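Local coordinates for protein glycerate dehydrogenase/glyoxylate reductase (Thermus thermophilus, PDB 2CUK) that probably reduces hydroxypyruvate and glyoxylate with a nicotinamide cofactor, as a member of the D-isomer specific 2-hydroxyacid dehydrogenase family, at residues A108-V113 and F166-V171; L145-V150 and Q157-R162. One frame throughout, in Å; residues are numbered along the deposited sequence.

From the N terminus the chain first builds a five-stranded parallel sheet, then enters helix 99-114, whose residues 108-113 form the first half of contact 1. Strand 146-150, the first in sequence of the six-stranded parallel sheet of the NAD-binding domain, follows, and helix 154-165 folds back on it: contact 2 closes this short loop between 145-150 and 157-162. The chain next turns at Gly167 into strand 169-173, and 166-171 closes the longer loop of contact 1, inside which contact 2 is nested. The two meet where strands 146-150 and 169-173 lie side by side, joined by Arg169 O to Leu147 N (2.7 Å). Together they tie helix 99-114 to the beta-alpha-beta unit of residues 146-173.

Contact 1: A108-V113 and F166-V171; sequences ALLLAV and FGMRVV
Leu110 and Leu111, adjacent on a helix, each meet one side chain of the turn leading into strand 169-173: Leu110 touches Met168 and Leu111 touches Phe166. All four are buried, and the contact is small, 133 Å² over both sides, and purely apolar. Leu110 sets CG opposite its backbone N (chi1 167°), and its CD2 reaches the thioether sulfur of Met168 at 3.9 Å from SD. The two side chains run past one another in opposed senses, so a methyl lies alongside the sulfur. Met168 is extended through chi2 and bends at chi3 (81°), which turns CE off the line of the chain while SD remains beside the leucine. Leu111 and Phe166 reach toward each other from their two backbones. The CD1 methyl of Leu111 lies 3.9 Å from CZ of Phe166, and its CD2 is 4.1 Å from CE1; both methyls lie on the same side of the ring plane, near its CE1-CZ end, and CD1 meets the ring obliquely. Between Phe166 and Met168, Gly167 takes a positive phi (81°) and is the C-prime residue of a Schellman motif: Met168 N bonds to Ala163 O and Gly167 N to Leu164 O. The motif ends helix 154-165 and turns the chain toward the strand. Beyond their mutual contact, Leu110 packs on Leu226 of strand 224-227 and Met168 on Leu147 of strand 146-150. Helix 99-114 thus lies against the six-stranded sheet beside the end of helix 154-165, with Leu111 also touching Ala108 of the second subunit and Phe166 touching Asp104 of that subunit.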
ATOM      1  N   ALA A 108       2.897  -2.234   2.516  1.00 14.13           N
ATOM      2  CA  ALA A 108       1.509  -1.898   2.213  1.00 12.98           C
ATOM      3  C   ALA A 108       0.805  -1.385   3.474  1.00 13.63           C
ATOM      4  O   ALA A 108       0.007  -0.451   3.409  1.00 12.88           O
ATOM      5  CB  ALA A 108       0.785  -3.120   1.663  1.00 12.97           C
ATOM      6  N   LEU A 109       1.106  -2.002   4.615  1.00 13.86           N
ATOM      7  CA  LEU A 109       0.509  -1.610   5.890  1.00 14.47           C
ATOM      8  C   LEU A 109       1.048  -0.262   6.362  1.00 14.50           C
ATOM      9  O   LEU A 109       0.306   0.557   6.909  1.00 14.14           O
ATOM     10  CB  LEU A 109       0.770  -2.684   6.958  1.00 14.10           C
ATOM     11  CG  LEU A 109      -0.043  -3.981   6.841  1.00 17.15           C
ATOM     12  CD1 LEU A 109       0.428  -4.996   7.886  1.00 13.65           C
ATOM     13  CD2 LEU A 109      -1.526  -3.671   7.027  1.00 15.96           C
ATOM     14  N   LEU A 110       2.339  -0.028   6.156  1.00 15.95           N
ATOM     15  CA  LEU A 110       2.930   1.247   6.550  1.00 15.37           C
ATOM     16  C   LEU A 110       2.218   2.368   5.791  1.00 15.96           C
ATOM     17  O   LEU A 110       1.795   3.362   6.380  1.00 13.97           O
ATOM     18  CB  LEU A 110       4.430   1.267   6.228  1.00 17.00           C
ATOM     19  CG  LEU A 110       5.132   2.632   6.297  1.00 19.02           C
ATOM     20  CD1 LEU A 110       4.846   3.310   7.629  1.00 22.03           C
ATOM     21  CD2 LEU A 110       6.622   2.444   6.103  1.00 19.94           C
ATOM     22  N   LEU A 111       2.078   2.192   4.479  1.00 14.47           N
ATOM     23  CA  LEU A 111       1.420   3.185   3.638  1.00 13.96           C
ATOM     24  C   LEU A 111      -0.067   3.272   3.949  1.00 13.74           C
ATOM     25  O   LEU A 111      -0.647   4.358   3.922  1.00 15.60           O
ATOM     26  CB  LEU A 111       1.626   2.845   2.161  1.00 13.44           C
ATOM     27  CG  LEU A 111       3.053   3.026   1.634  1.00 15.72           C
ATOM     28  CD1 LEU A 111       3.202   2.362   0.269  1.00 15.69           C
ATOM     29  CD2 LEU A 111       3.361   4.516   1.548  1.00 16.28           C
ATOM     30  N   ALA A 112      -0.682   2.133   4.254  1.00 12.61           N
ATOM     31  CA  ALA A 112      -2.102   2.109   4.575  1.00 13.79           C
ATOM     32  C   ALA A 112      -2.389   2.985   5.794  1.00 13.69           C
ATOM     33  O   ALA A 112      -3.362   3.730   5.815  1.00 14.66           O
ATOM     34  CB  ALA A 112      -2.554   0.686   4.845  1.00 14.92           C
ATOM     35  N   VAL A 113      -1.535   2.877   6.808  1.00 13.07           N
ATOM     36  CA  VAL A 113      -1.676   3.641   8.043  1.00 12.62           C
ATOM     37  C   VAL A 113      -1.215   5.088   7.876  1.00 13.70           C
ATOM     38  O   VAL A 113      -1.958   6.021   8.174  1.00 13.42           O
ATOM     39  CB  VAL A 113      -0.857   2.997   9.194  1.00 13.08           C
ATOM     40  CG1 VAL A 113      -0.888   3.889  10.437  1.00 11.97           C
ATOM     41  CG2 VAL A 113      -1.416   1.626   9.525  1.00 11.98           C
ATOM     42  N   PHE A 166      11.511   5.215  -0.514  1.00 18.30           N
ATOM     43  CA  PHE A 166      10.485   6.206  -0.185  1.00 19.41           C
ATOM     44  C   PHE A 166      11.121   7.393   0.543  1.00 20.10           C
ATOM     45  O   PHE A 166      10.424   8.264   1.070  1.00 19.23           O
ATOM     46  CB  PHE A 166       9.400   5.582   0.698  1.00 18.63           C
ATOM     47  CG  PHE A 166       8.482   4.641  -0.035  1.00 19.08           C
ATOM     48  CD1 PHE A 166       7.252   5.084  -0.521  1.00 19.57           C
ATOM     49  CD2 PHE A 166       8.838   3.313  -0.228  1.00 19.11           C
ATOM     50  CE1 PHE A 166       6.390   4.214  -1.187  1.00 17.13           C
ATOM     51  CE2 PHE A 166       7.983   2.433  -0.893  1.00 18.06           C
ATOM     52  CZ  PHE A 166       6.756   2.886  -1.372  1.00 17.86           C
ATOM     53  N   GLY A 167      12.451   7.415   0.580  1.00 19.53           N
ATOM     54  CA  GLY A 167      13.153   8.504   1.234  1.00 19.17           C
ATOM     55  C   GLY A 167      13.248   8.389   2.745  1.00 18.93           C
ATOM     56  O   GLY A 167      13.518   9.380   3.425  1.00 18.39           O
ATOM     57  N   MET A 168      13.031   7.190   3.277  1.00 17.38           N
ATOM     58  CA  MET A 168      13.101   6.984   4.716  1.00 17.90           C
ATOM     59  C   MET A 168      14.516   6.655   5.161  1.00 21.41           C
ATOM     60  O   MET A 168      15.319   6.147   4.383  1.00 20.09           O
ATOM     61  CB  MET A 168      12.184   5.833   5.154  1.00 18.00           C
ATOM     62  CG  MET A 168      10.700   6.098   4.973  1.00 16.26           C
ATOM     63  SD  MET A 168       9.712   4.886   5.861  1.00 19.59           S
ATOM     64  CE  MET A 168       9.778   5.550   7.522  1.00 19.55           C
ATOM     65  N   ARG A 169      14.812   6.954   6.421  1.00 21.21           N
ATOM     66  CA  ARG A 169      16.089   6.604   6.954  1.00 23.15           C
ATOM     67  C   ARG A 169      15.900   5.329   7.718  1.00 22.25           C
ATOM     68  O   ARG A 169      14.832   5.046   8.244  1.00 22.57           O
ATOM     69  CB  ARG A 169      16.538   7.718   7.899  1.00 27.27           C
ATOM     70  CG  ARG A 169      17.320   8.816   7.176  1.00 33.85           C
ATOM     71  CD  ARG A 169      16.921  10.218   7.650  1.00 38.38           C
ATOM     72  NE  ARG A 169      17.803  10.669   8.731  1.00 41.87           N
ATOM     73  CZ  ARG A 169      18.336  11.901   8.622  1.00 44.38           C
ATOM     74  NH1 ARG A 169      18.061  12.653   7.571  1.00 44.69           N
ATOM     75  NH2 ARG A 169      19.119  12.371   9.597  1.00 44.48           N
ATOM     76  N   VAL A 170      16.920   4.479   7.734  1.00 20.21           N
ATOM     77  CA  VAL A 170      16.781   3.178   8.375  1.00 20.16           C
ATOM     78  C   VAL A 170      17.768   2.902   9.504  1.00 20.67           C
ATOM     79  O   VAL A 170      18.959   3.189   9.391  1.00 23.27           O
ATOM     80  CB  VAL A 170      16.912   2.045   7.338  1.00 21.49           C
ATOM     81  CG1 VAL A 170      16.833   0.688   8.035  1.00 20.32           C
ATOM     82  CG2 VAL A 170      15.814   2.172   6.288  1.00 19.49           C
ATOM     83  N   VAL A 171      17.251   2.342  10.593  1.00 19.56           N
ATOM     84  CA  VAL A 171      18.060   1.966  11.748  1.00 19.55           C
ATOM     85  C   VAL A 171      17.515   0.618  12.188  1.00 19.16           C
ATOM     86  O   VAL A 171      16.418   0.228  11.773  1.00 18.70           O
ATOM     87  CB  VAL A 171      17.934   2.986  12.912  1.00 18.48           C
ATOM     88  CG1 VAL A 171      18.368   4.364  12.446  1.00 19.06           C
ATOM     89  CG2 VAL A 171      16.504   3.018  13.428  1.00 17.37           C
TER

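Contact 2: L145-V150 and Q157-R162; sequences LTLGLV and QAVAKR
Different first torsions bring the methyls of Leu147 and Leu149, on strand 146-150, to the helix: Leu147 places CG anti to its backbone N (chi1 170°), whereas Leu149 turns CG beside N (chi1 -56°). Both thereby bring methyls to Val159 in the first beta-alpha-beta unit of the Rossmann-type NAD-binding domain. Strand 146-150 runs almost exactly antiparallel to the helical segment 157-162, at 175° between their directions, with the axes 9.7 Å apart at closest approach. Residues two apart on the strand send their side chains to the same face of the sheet, and there they pack on consecutive helix residues. Val159 serves both leucines with a single methyl, CG1: CD2 of Leu147 comes to 4.0 Å from it, the two side chains crossing at about a right angle, and CD2 of Leu149 to 3.9 Å from the same CG1. The other branch of Leu149 goes to the next residue, its CD1 resting 3.7 Å from Ala160 CB. The backbones come nearest at Leu147 CA and Ala160 CA, 7.9 Å apart. Val159 also touches the Gly151, Gly153 and Gly156 region, a glycine pattern consistent with the dinucleotide-binding turn of this fold, and reaches Leu107 of helix 99-114. On that helix Glu100 and Asp104 form salt bridges with Arg162, at NH2 and NE respectively. The remaining terminal nitrogen of this guanidinium, NH1, bonds back to Ala158 O at 3.0 Å, arriving above the carbonyl plane, while Arg162 N reaches that oxygen from the opposite face.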
ATOM      1  N   LEU A 145      11.680  10.508   7.422  1.00 20.05           N
ATOM      2  CA  LEU A 145      11.320   9.807   8.650  1.00 19.35           C
ATOM      3  C   LEU A 145      12.210   8.593   8.856  1.00 18.93           C
ATOM      4  O   LEU A 145      12.772   8.044   7.904  1.00 17.54           O
ATOM      5  CB  LEU A 145       9.852   9.369   8.622  1.00 20.96           C
ATOM      6  CG  LEU A 145       8.805  10.437   8.960  1.00 22.11           C
ATOM      7  CD1 LEU A 145       8.887  11.586   7.971  1.00 26.48           C
ATOM      8  CD2 LEU A 145       7.424   9.809   8.933  1.00 25.18           C
ATOM      9  N   THR A 146      12.328   8.172  10.110  1.00 16.43           N
ATOM     10  CA  THR A 146      13.158   7.029  10.447  1.00 16.62           C
ATOM     11  C   THR A 146      12.387   5.745  10.713  1.00 16.39           C
ATOM     12  O   THR A 146      11.491   5.697  11.563  1.00 14.32           O
ATOM     13  CB  THR A 146      14.036   7.329  11.682  1.00 17.09           C
ATOM     14  OG1 THR A 146      14.963   8.374  11.360  1.00 14.43           O
ATOM     15  CG2 THR A 146      14.800   6.085  12.114  1.00 18.29           C
ATOM     16  N   LEU A 147      12.745   4.703   9.973  1.00 15.18           N
ATOM     17  CA  LEU A 147      12.130   3.398  10.151  1.00 15.06           C
ATOM     18  C   LEU A 147      13.074   2.580  11.021  1.00 14.94           C
ATOM     19  O   LEU A 147      14.256   2.431  10.703  1.00 16.45           O
ATOM     20  CB  LEU A 147      11.946   2.692   8.806  1.00 14.03           C
ATOM     21  CG  LEU A 147      11.528   1.221   8.888  1.00 15.78           C
ATOM     22  CD1 LEU A 147      10.130   1.111   9.484  1.00 17.03           C
ATOM     23  CD2 LEU A 147      11.560   0.605   7.482  1.00 14.61           C
ATOM     24  N   GLY A 148      12.551   2.077  12.131  1.00 13.69           N
ATOM     25  CA  GLY A 148      13.348   1.270  13.028  1.00 15.92           C
ATOM     26  C   GLY A 148      12.865  -0.161  12.958  1.00 15.92           C
ATOM     27  O   GLY A 148      11.711  -0.448  13.262  1.00 14.49           O
ATOM     28  N   LEU A 149      13.747  -1.057  12.545  1.00 16.57           N
ATOM     29  CA  LEU A 149      13.411  -2.466  12.428  1.00 18.41           C
ATOM     30  C   LEU A 149      13.929  -3.242  13.634  1.00 18.75           C
ATOM     31  O   LEU A 149      15.083  -3.082  14.022  1.00 18.72           O
ATOM     32  CB  LEU A 149      14.031  -3.034  11.148  1.00 21.54           C
ATOM     33  CG  LEU A 149      13.642  -2.300   9.863  1.00 25.08           C
ATOM     34  CD1 LEU A 149      14.637  -2.610   8.762  1.00 27.84           C
ATOM     35  CD2 LEU A 149      12.233  -2.700   9.460  1.00 26.63           C
ATOM     36  N   VAL A 150      13.068  -4.065  14.227  1.00 18.48           N
ATOM     37  CA  VAL A 150      13.450  -4.891  15.366  1.00 21.84           C
ATOM     38  C   VAL A 150      13.590  -6.293  14.794  1.00 23.57           C
ATOM     39  O   VAL A 150      12.600  -7.006  14.613  1.00 23.45           O
ATOM     40  CB  VAL A 150      12.372  -4.893  16.468  1.00 20.09           C
ATOM     41  CG1 VAL A 150      12.801  -5.798  17.612  1.00 23.76           C
ATOM     42  CG2 VAL A 150      12.147  -3.485  16.974  1.00 21.18           C
ATOM     43  N   GLN A 157      15.550  -6.984   6.077  1.00 16.93           N
ATOM     44  CA  GLN A 157      16.434  -6.368   5.100  1.00 17.43           C
ATOM     45  C   GLN A 157      15.674  -5.992   3.833  1.00 17.16           C
ATOM     46  O   GLN A 157      15.967  -4.977   3.208  1.00 15.69           O
ATOM     47  CB  GLN A 157      17.589  -7.317   4.768  1.00 20.27           C
ATOM     48  CG  GLN A 157      18.554  -7.519   5.935  1.00 22.94           C
ATOM     49  CD  GLN A 157      19.655  -8.511   5.622  1.00 26.97           C
ATOM     50  OE1 GLN A 157      20.385  -8.361   4.639  1.00 26.50           O
ATOM     51  NE2 GLN A 157      19.781  -9.531   6.462  1.00 26.15           N
ATOM     52  N   ALA A 158      14.703  -6.820   3.453  1.00 16.15           N
ATOM     53  CA  ALA A 158      13.900  -6.542   2.267  1.00 17.04           C
ATOM     54  C   ALA A 158      13.037  -5.314   2.544  1.00 17.36           C
ATOM     55  O   ALA A 158      12.816  -4.492   1.663  1.00 18.52           O
ATOM     56  CB  ALA A 158      13.017  -7.736   1.935  1.00 15.02           C
ATOM     57  N   VAL A 159      12.553  -5.189   3.778  1.00 16.37           N
ATOM     58  CA  VAL A 159      11.724  -4.041   4.132  1.00 15.39           C
ATOM     59  C   VAL A 159      12.560  -2.762   4.082  1.00 15.37           C
ATOM     60  O   VAL A 159      12.127  -1.743   3.536  1.00 13.97           O
ATOM     61  CB  VAL A 159      11.095  -4.215   5.540  1.00 13.45           C
ATOM     62  CG1 VAL A 159      10.424  -2.922   5.975  1.00 11.63           C
ATOM     63  CG2 VAL A 159      10.060  -5.358   5.509  1.00 11.55           C
ATOM     64  N   ALA A 160      13.767  -2.827   4.633  1.00 16.10           N
ATOM     65  CA  ALA A 160      14.668  -1.681   4.646  1.00 16.08           C
ATOM     66  C   ALA A 160      14.964  -1.181   3.237  1.00 17.20           C
ATOM     67  O   ALA A 160      15.016   0.025   2.999  1.00 17.03           O
ATOM     68  CB  ALA A 160      15.972  -2.051   5.351  1.00 19.61           C
ATOM     69  N   LYS A 161      15.167  -2.105   2.302  1.00 17.17           N
ATOM     70  CA  LYS A 161      15.458  -1.718   0.926  1.00 18.81           C
ATOM     71  C   LYS A 161      14.303  -0.919   0.338  1.00 17.71           C
ATOM     72  O   LYS A 161      14.508   0.103  -0.319  1.00 16.50           O
ATOM     73  CB  LYS A 161      15.723  -2.955   0.062  1.00 21.46           C
ATOM     74  CG  LYS A 161      17.112  -3.577   0.243  1.00 28.60           C
ATOM     75  CD  LYS A 161      18.159  -2.931  -0.672  1.00 31.38           C
ATOM     76  CE  LYS A 161      18.459  -1.486  -0.288  1.00 34.94           C
ATOM     77  NZ  LYS A 161      19.338  -0.794  -1.288  1.00 34.34           N
ATOM     78  N   ARG A 162      13.086  -1.393   0.570  1.00 15.96           N
ATOM     79  CA  ARG A 162      11.913  -0.703   0.059  1.00 16.84           C
ATOM     80  C   ARG A 162      11.792   0.671   0.709  1.00 15.53           C
ATOM     81  O   ARG A 162      11.554   1.671   0.035  1.00 16.32           O
ATOM     82  CB  ARG A 162      10.659  -1.530   0.344  1.00 16.88           C
ATOM     83  CG  ARG A 162      10.530  -2.762  -0.538  1.00 19.16           C
ATOM     84  CD  ARG A 162       9.690  -3.833   0.147  1.00 19.01           C
ATOM     85  NE  ARG A 162       9.402  -4.952  -0.740  1.00 20.04           N
ATOM     86  CZ  ARG A 162      10.291  -5.856  -1.137  1.00 21.84           C
ATOM     87  NH1 ARG A 162      11.554  -5.793  -0.726  1.00 20.37           N
ATOM     88  NH2 ARG A 162       9.913  -6.820  -1.966  1.00 21.81           N
TER